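Local coordinates for protein nucleotidyltransferase (Thermus thermophilus HB8, PDB 1WWP) that is of unknown function but probably serves as the helical substrate-binding partner of a nucleotidyltransferase, at residues 27-31 with 87-91; 38-42 with 54-59. All coordinates share one frame; numbering follows the deposited sequence.

Helix 20-49 is common to both contacts, which lie about 19 Å apart between centres and about 7 Å at their nearest atoms, so they do not touch. Contact 1 is fully buried and joins the helix to the loop between helices 71-86 and 93-116, beside the second subunit. Contact 2, farther along the same helix, receives the start of helix 56-66 and is touched by no other protein chain of the assembly. Together they hold the chain that leaves helix 20-49 against that helix twice, first at 54-59 and again at 87-91. In this family such a helical bundle is thought to bind the substrate.

Contact 1 (27-31 with 87-91); sequences IQRFE and TVHTY
This contact sits in the all-helical bundle of the nucleotidyltransferase substrate-binding family, where the loop between helices 71-86 and 93-116 meets helix 20-49 through T87 and T90. The polar link is T87 OG1 donating to E31 OE1 at 2.5 Å, a bond that reaches the anti lone pair of the carboxylate, on the side turned from OE2. The same hydroxyl also meets R84 O, so two acceptors compete for its single proton. E31 gets there because its chain runs extended beyond CG (chi2 -174°), directed at the threonine coming from the opposite side. R84 makes a long, weak ion pair with the same OE1. With an alanine at E31, the T87 hydroxyl would probably keep R84 O but lose its carboxylate partner, and the weak ion pair to R84 would go too.

The methyl of T87 does the apolar work: its CG2 packs against I27 CG2 at 3.8 Å as the two side chains slide past each other, and it meets F30 CD2 at the ring edge, 4.0 Å away and near the ring plane. Residues I27, F30 and E31, within about one helical turn, thus all meet T87. Q28 of the second subunit packs on E31 and makes a weak hydrogen bond to T90. I27 and T90 meet tip to tip, with I27 CD1 3.9 Å from T90 OG1, while that hydroxyl donates back to T87 O at 2.8 Å, tilted 22° from the carbonyl plane.

Contact 2 (38-42 with 54-59); sequences WKALQ and ASPKGV
A mainly apolar helix-helix contact joins the second half of helix 20-49 to the N-terminal turn of helix 56-66, with W38 against P56 at its centre. P56 CG sits over the indole in a CH-pi contact, 3.6 Å from the centroid of the five-membered ring of W38 and only 14° off its normal. The opposite face carries K39 CE toward the rim, which sandwiches the indole between lysine and proline. With chi1 at 80°, W38 CG lies between the backbone N and the carbonyl carbon, and the six-membered ring reaches the turn before the helix: W38 CH2 is 3.4 Å from A54 O.

V59, one turn on from P56, splits its two methyls. CG1 meets L41 CB at 3.7 Å, whereas CG2 packs on Q42 CB at 3.9 Å and approaches the indole edge at W38 CE3. The amide of Q42 turns to the incoming loop, its NE2 bonded to G53 O and its OE1 accepting from K39 NZ. At the helix start, S55 OG accepts from G58 N at 3.3 Å, an N-cap followed by proline at the first helical position, a classic way to begin a helix.

Contact 1 (27-31 with 87-91)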
ATOM      1  N   ILE A  27      -8.380   0.475  -3.103  1.00 33.36           N
ATOM      2  CA  ILE A  27      -6.972   0.353  -3.463  1.00 34.29           C
ATOM      3  C   ILE A  27      -6.207  -0.394  -2.371  1.00 30.52           C
ATOM      4  O   ILE A  27      -5.374  -1.251  -2.653  1.00 32.52           O
ATOM      5  CB  ILE A  27      -6.375   1.749  -3.703  1.00 35.06           C
ATOM      6  CG1 ILE A  27      -6.991   2.337  -4.971  1.00 35.47           C
ATOM      7  CG2 ILE A  27      -4.862   1.677  -3.790  1.00 28.05           C
ATOM      8  CD1 ILE A  27      -6.655   3.804  -5.185  1.00 39.88           C
ATOM      9  N   GLN A  28      -6.511  -0.071  -1.119  1.00 31.91           N
ATOM     10  CA  GLN A  28      -5.887  -0.729   0.016  1.00 27.81           C
ATOM     11  C   GLN A  28      -6.214  -2.224  -0.017  1.00 31.17           C
ATOM     12  O   GLN A  28      -5.337  -3.070   0.169  1.00 34.48           O
ATOM     13  CB  GLN A  28      -6.393  -0.103   1.328  1.00 25.66           C
ATOM     14  CG  GLN A  28      -6.062  -0.900   2.591  1.00 27.55           C
ATOM     15  CD  GLN A  28      -4.578  -0.881   2.965  1.00 43.17           C
ATOM     16  OE1 GLN A  28      -4.182  -1.488   3.961  1.00 46.24           O
ATOM     17  NE2 GLN A  28      -3.758  -0.187   2.174  1.00 35.00           N
ATOM     18  N   ARG A  29      -7.472  -2.560  -0.265  1.00 29.32           N
ATOM     19  CA  ARG A  29      -7.876  -3.966  -0.304  1.00 26.03           C
ATOM     20  C   ARG A  29      -7.246  -4.697  -1.464  1.00 26.07           C
ATOM     21  O   ARG A  29      -6.912  -5.873  -1.365  1.00 24.84           O
ATOM     22  CB  ARG A  29      -9.403  -4.071  -0.369  1.00 34.16           C
ATOM     23  CG  ARG A  29     -10.065  -3.501   0.875  1.00 35.68           C
ATOM     24  CD  ARG A  29     -11.607  -3.558   0.851  1.00 31.88           C
ATOM     25  NE  ARG A  29     -12.091  -3.098   2.151  1.00 42.22           N
ATOM     26  CZ  ARG A  29     -13.363  -3.034   2.535  1.00 45.39           C
ATOM     27  NH1 ARG A  29     -14.345  -3.408   1.720  1.00 44.96           N
ATOM     28  NH2 ARG A  29     -13.645  -2.581   3.749  1.00 33.09           N
ATOM     29  N   PHE A  30      -7.106  -4.012  -2.587  1.00 26.51           N
ATOM     30  CA  PHE A  30      -6.454  -4.632  -3.728  1.00 27.25           C
ATOM     31  C   PHE A  30      -5.021  -5.017  -3.297  1.00 23.51           C
ATOM     32  O   PHE A  30      -4.520  -6.100  -3.620  1.00 29.02           O
ATOM     33  CB  PHE A  30      -6.411  -3.632  -4.889  1.00 29.11           C
ATOM     34  CG  PHE A  30      -5.393  -3.968  -5.942  1.00 34.91           C
ATOM     35  CD1 PHE A  30      -5.462  -5.164  -6.642  1.00 36.93           C
ATOM     36  CD2 PHE A  30      -4.345  -3.086  -6.215  1.00 36.20           C
ATOM     37  CE1 PHE A  30      -4.494  -5.485  -7.604  1.00 45.82           C
ATOM     38  CE2 PHE A  30      -3.363  -3.403  -7.184  1.00 36.91           C
ATOM     39  CZ  PHE A  30      -3.441  -4.600  -7.872  1.00 34.91           C
ATOM     40  N   GLU A  31      -4.377  -4.124  -2.556  1.00 25.19           N
ATOM     41  CA  GLU A  31      -3.014  -4.375  -2.103  1.00 28.47           C
ATOM     42  C   GLU A  31      -2.897  -5.670  -1.325  1.00 31.16           C
ATOM     43  O   GLU A  31      -2.157  -6.573  -1.730  1.00 33.17           O
ATOM     44  CB  GLU A  31      -2.518  -3.214  -1.240  1.00 24.69           C
ATOM     45  CG  GLU A  31      -2.198  -1.943  -2.024  1.00 34.02           C
ATOM     46  CD  GLU A  31      -1.563  -0.869  -1.148  1.00 37.12           C
ATOM     47  OE1 GLU A  31      -0.931   0.058  -1.695  1.00 45.82           O
ATOM     48  OE2 GLU A  31      -1.688  -0.945   0.092  1.00 45.46           O
ATOM     49  N   THR A  87       0.252   1.947  -6.398  1.00 35.40           N
ATOM     50  CA  THR A  87      -0.730   2.270  -5.362  1.00 37.53           C
ATOM     51  C   THR A  87      -0.269   3.309  -4.347  1.00 43.05           C
ATOM     52  O   THR A  87      -1.092   4.057  -3.793  1.00 39.97           O
ATOM     53  CB  THR A  87      -1.181   1.008  -4.596  1.00 37.09           C
ATOM     54  OG1 THR A  87      -0.035   0.354  -4.046  1.00 29.82           O
ATOM     55  CG2 THR A  87      -1.922   0.047  -5.524  1.00 29.04           C
ATOM     56  N   VAL A  88       1.037   3.372  -4.116  1.00 35.97           N
ATOM     57  CA  VAL A  88       1.585   4.325  -3.173  1.00 38.21           C
ATOM     58  C   VAL A  88       1.646   5.758  -3.720  1.00 38.55           C
ATOM     59  O   VAL A  88       1.972   6.692  -2.994  1.00 38.97           O
ATOM     60  CB  VAL A  88       2.995   3.883  -2.674  1.00 40.81           C
ATOM     61  CG1 VAL A  88       4.023   3.939  -3.814  1.00 37.34           C
ATOM     62  CG2 VAL A  88       3.414   4.760  -1.513  1.00 42.67           C
ATOM     63  N   HIS A  89       1.314   5.933  -4.994  1.00 40.79           N
ATOM     64  CA  HIS A  89       1.308   7.269  -5.595  1.00 43.03           C
ATOM     65  C   HIS A  89      -0.123   7.643  -5.990  1.00 46.86           C
ATOM     66  O   HIS A  89      -0.338   8.531  -6.817  1.00 48.24           O
ATOM     67  CB  HIS A  89       2.220   7.310  -6.837  1.00 36.16           C
ATOM     68  CG  HIS A  89       3.651   6.973  -6.544  1.00 33.05           C
ATOM     69  ND1 HIS A  89       4.193   5.733  -6.805  1.00 38.56           N
ATOM     70  CD2 HIS A  89       4.642   7.702  -5.974  1.00 37.59           C
ATOM     71  CE1 HIS A  89       5.455   5.709  -6.409  1.00 30.73           C
ATOM     72  NE2 HIS A  89       5.751   6.893  -5.901  1.00 38.46           N
ATOM     73  N   THR A  90      -1.102   6.972  -5.392  1.00 49.36           N
ATOM     74  CA  THR A  90      -2.492   7.246  -5.726  1.00 50.30           C
ATOM     75  C   THR A  90      -3.058   8.443  -4.995  1.00 55.24           C
ATOM     76  O   THR A  90      -4.263   8.522  -4.724  1.00 55.08           O
ATOM     77  CB  THR A  90      -3.402   6.026  -5.481  1.00 44.89           C
ATOM     78  OG1 THR A  90      -3.381   5.667  -4.094  1.00 46.02           O
ATOM     79  CG2 THR A  90      -2.935   4.860  -6.327  1.00 39.55           C
ATOM     80  N   TYR A  91      -2.184   9.375  -4.652  1.00 59.53           N
ATOM     81  CA  TYR A  91      -2.662  10.588  -4.025  1.00 65.72           C
ATOM     82  C   TYR A  91      -3.263  11.398  -5.180  1.00 68.24           C
ATOM     83  O   TYR A  91      -4.088  12.286  -4.976  1.00 70.05           O
ATOM     84  CB  TYR A  91      -1.524  11.374  -3.376  1.00 64.66           C
ATOM     85  CG  TYR A  91      -1.928  12.798  -3.120  1.00 71.30           C
ATOM     86  CD1 TYR A  91      -3.135  13.085  -2.482  1.00 75.53           C
ATOM     87  CD2 TYR A  91      -1.162  13.860  -3.594  1.00 75.54           C
ATOM     88  CE1 TYR A  91      -3.579  14.390  -2.334  1.00 78.06           C
ATOM     89  CE2 TYR A  91      -1.595  15.177  -3.445  1.00 78.15           C
ATOM     90  CZ  TYR A  91      -2.808  15.431  -2.819  1.00 78.76           C
ATOM     91  OH  TYR A  91      -3.267  16.719  -2.689  1.00 79.96           O
TER

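Contact 2 (38-42 with 54-59)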
ATOM      1  N   TRP A  38      -0.575 -13.685  -4.879  1.00 33.09           N
ATOM      2  CA  TRP A  38       0.645 -14.253  -5.467  1.00 31.90           C
ATOM      3  C   TRP A  38       1.317 -15.245  -4.535  1.00 28.58           C
ATOM      4  O   TRP A  38       1.954 -16.190  -4.983  1.00 30.80           O
ATOM      5  CB  TRP A  38       1.611 -13.150  -5.923  1.00 26.89           C
ATOM      6  CG  TRP A  38       2.449 -12.515  -4.887  1.00 31.79           C
ATOM      7  CD1 TRP A  38       2.157 -11.409  -4.150  1.00 35.00           C
ATOM      8  CD2 TRP A  38       3.782 -12.891  -4.538  1.00 30.05           C
ATOM      9  NE1 TRP A  38       3.234 -11.061  -3.367  1.00 27.77           N
ATOM     10  CE2 TRP A  38       4.245 -11.955  -3.586  1.00 34.06           C
ATOM     11  CE3 TRP A  38       4.635 -13.925  -4.949  1.00 35.50           C
ATOM     12  CZ2 TRP A  38       5.521 -12.022  -3.031  1.00 31.94           C
ATOM     13  CZ3 TRP A  38       5.909 -13.995  -4.398  1.00 37.83           C
ATOM     14  CH2 TRP A  38       6.340 -13.046  -3.449  1.00 35.41           C
ATOM     15  N   LYS A  39       1.117 -15.057  -3.237  1.00 33.39           N
ATOM     16  CA  LYS A  39       1.666 -15.975  -2.248  1.00 35.75           C
ATOM     17  C   LYS A  39       0.997 -17.338  -2.358  1.00 28.80           C
ATOM     18  O   LYS A  39       1.649 -18.374  -2.221  1.00 29.05           O
ATOM     19  CB  LYS A  39       1.491 -15.408  -0.836  1.00 38.75           C
ATOM     20  CG  LYS A  39       2.455 -14.271  -0.527  1.00 41.84           C
ATOM     21  CD  LYS A  39       3.862 -14.769  -0.714  1.00 51.44           C
ATOM     22  CE  LYS A  39       4.881 -13.733  -0.323  1.00 61.39           C
ATOM     23  NZ  LYS A  39       6.235 -14.300  -0.588  1.00 73.20           N
ATOM     24  N   ALA A  40      -0.304 -17.353  -2.617  1.00 26.67           N
ATOM     25  CA  ALA A  40      -1.008 -18.631  -2.742  1.00 25.57           C
ATOM     26  C   ALA A  40      -0.536 -19.346  -4.012  1.00 27.17           C
ATOM     27  O   ALA A  40      -0.383 -20.571  -4.042  1.00 29.46           O
ATOM     28  CB  ALA A  40      -2.548 -18.402  -2.785  1.00 31.40           C
ATOM     29  N   LEU A  41      -0.338 -18.586  -5.079  1.00 26.91           N
ATOM     30  CA  LEU A  41       0.155 -19.162  -6.337  1.00 29.17           C
ATOM     31  C   LEU A  41       1.584 -19.708  -6.116  1.00 24.05           C
ATOM     32  O   LEU A  41       1.913 -20.802  -6.552  1.00 27.87           O
ATOM     33  CB  LEU A  41       0.193 -18.091  -7.433  1.00 27.08           C
ATOM     34  CG  LEU A  41      -0.994 -17.950  -8.384  1.00 39.12           C
ATOM     35  CD1 LEU A  41      -0.682 -16.875  -9.436  1.00 40.75           C
ATOM     36  CD2 LEU A  41      -1.246 -19.274  -9.076  1.00 35.67           C
ATOM     37  N   GLN A  42       2.417 -18.924  -5.437  1.00 23.15           N
ATOM     38  CA  GLN A  42       3.793 -19.345  -5.160  1.00 29.82           C
ATOM     39  C   GLN A  42       3.827 -20.689  -4.410  1.00 30.22           C
ATOM     40  O   GLN A  42       4.536 -21.606  -4.813  1.00 32.94           O
ATOM     41  CB  GLN A  42       4.515 -18.256  -4.355  1.00 24.88           C
ATOM     42  CG  GLN A  42       5.928 -18.628  -3.938  1.00 38.38           C
ATOM     43  CD  GLN A  42       6.540 -17.614  -2.987  1.00 40.87           C
ATOM     44  OE1 GLN A  42       5.956 -17.268  -1.958  1.00 42.03           O
ATOM     45  NE2 GLN A  42       7.726 -17.139  -3.326  1.00 41.83           N
ATOM     46  N   ALA A  54      10.336 -16.602  -6.897  1.00 46.37           N
ATOM     47  CA  ALA A  54      10.613 -15.716  -5.769  1.00 43.88           C
ATOM     48  C   ALA A  54       9.768 -14.439  -5.750  1.00 42.65           C
ATOM     49  O   ALA A  54       9.312 -14.000  -4.694  1.00 46.30           O
ATOM     50  CB  ALA A  54      12.093 -15.350  -5.761  1.00 39.56           C
ATOM     51  N   SER A  55       9.560 -13.851  -6.920  1.00 40.43           N
ATOM     52  CA  SER A  55       8.807 -12.603  -7.034  1.00 41.67           C
ATOM     53  C   SER A  55       7.440 -12.744  -7.700  1.00 31.99           C
ATOM     54  O   SER A  55       7.171 -13.718  -8.387  1.00 34.53           O
ATOM     55  CB  SER A  55       9.624 -11.604  -7.841  1.00 41.67           C
ATOM     56  OG  SER A  55       9.780 -12.081  -9.173  1.00 46.28           O
ATOM     57  N   PRO A  56       6.565 -11.746  -7.511  1.00 36.71           N
ATOM     58  CA  PRO A  56       5.230 -11.782  -8.115  1.00 33.24           C
ATOM     59  C   PRO A  56       5.284 -12.063  -9.623  1.00 35.54           C
ATOM     60  O   PRO A  56       4.536 -12.905 -10.146  1.00 29.92           O
ATOM     61  CB  PRO A  56       4.691 -10.394  -7.803  1.00 37.31           C
ATOM     62  CG  PRO A  56       5.256 -10.131  -6.448  1.00 37.08           C
ATOM     63  CD  PRO A  56       6.699 -10.583  -6.610  1.00 32.73           C
ATOM     64  N   LYS A  57       6.179 -11.371 -10.328  1.00 34.81           N
ATOM     65  CA  LYS A  57       6.298 -11.573 -11.775  1.00 36.36           C
ATOM     66  C   LYS A  57       6.819 -12.954 -12.156  1.00 33.27           C
ATOM     67  O   LYS A  57       6.367 -13.557 -13.123  1.00 38.78           O
ATOM     68  CB  LYS A  57       7.189 -10.495 -12.399  1.00 42.16           C
ATOM     69  CG  LYS A  57       6.432  -9.222 -12.787  1.00 47.20           C
ATOM     70  CD  LYS A  57       7.344  -8.234 -13.504  1.00 56.24           C
ATOM     71  CE  LYS A  57       6.586  -6.989 -13.945  1.00 58.03           C
ATOM     72  NZ  LYS A  57       7.509  -5.964 -14.534  1.00 62.12           N
ATOM     73  N   GLY A  58       7.773 -13.459 -11.392  1.00 35.42           N
ATOM     74  CA  GLY A  58       8.313 -14.773 -11.686  1.00 35.83           C
ATOM     75  C   GLY A  58       7.278 -15.848 -11.448  1.00 31.69           C
ATOM     76  O   GLY A  58       7.187 -16.821 -12.191  1.00 29.32           O
ATOM     77  N   VAL A  59       6.503 -15.678 -10.386  1.00 29.44           N
ATOM     78  CA  VAL A  59       5.468 -16.652 -10.062  1.00 34.91           C
ATOM     79  C   VAL A  59       4.398 -16.642 -11.151  1.00 26.93           C
ATOM     80  O   VAL A  59       3.906 -17.676 -11.592  1.00 33.38           O
ATOM     81  CB  VAL A  59       4.820 -16.360  -8.660  1.00 36.72           C
ATOM     82  CG1 VAL A  59       3.628 -17.287  -8.422  1.00 36.68           C
ATOM     83  CG2 VAL A  59       5.864 -16.580  -7.576  1.00 41.25           C
TER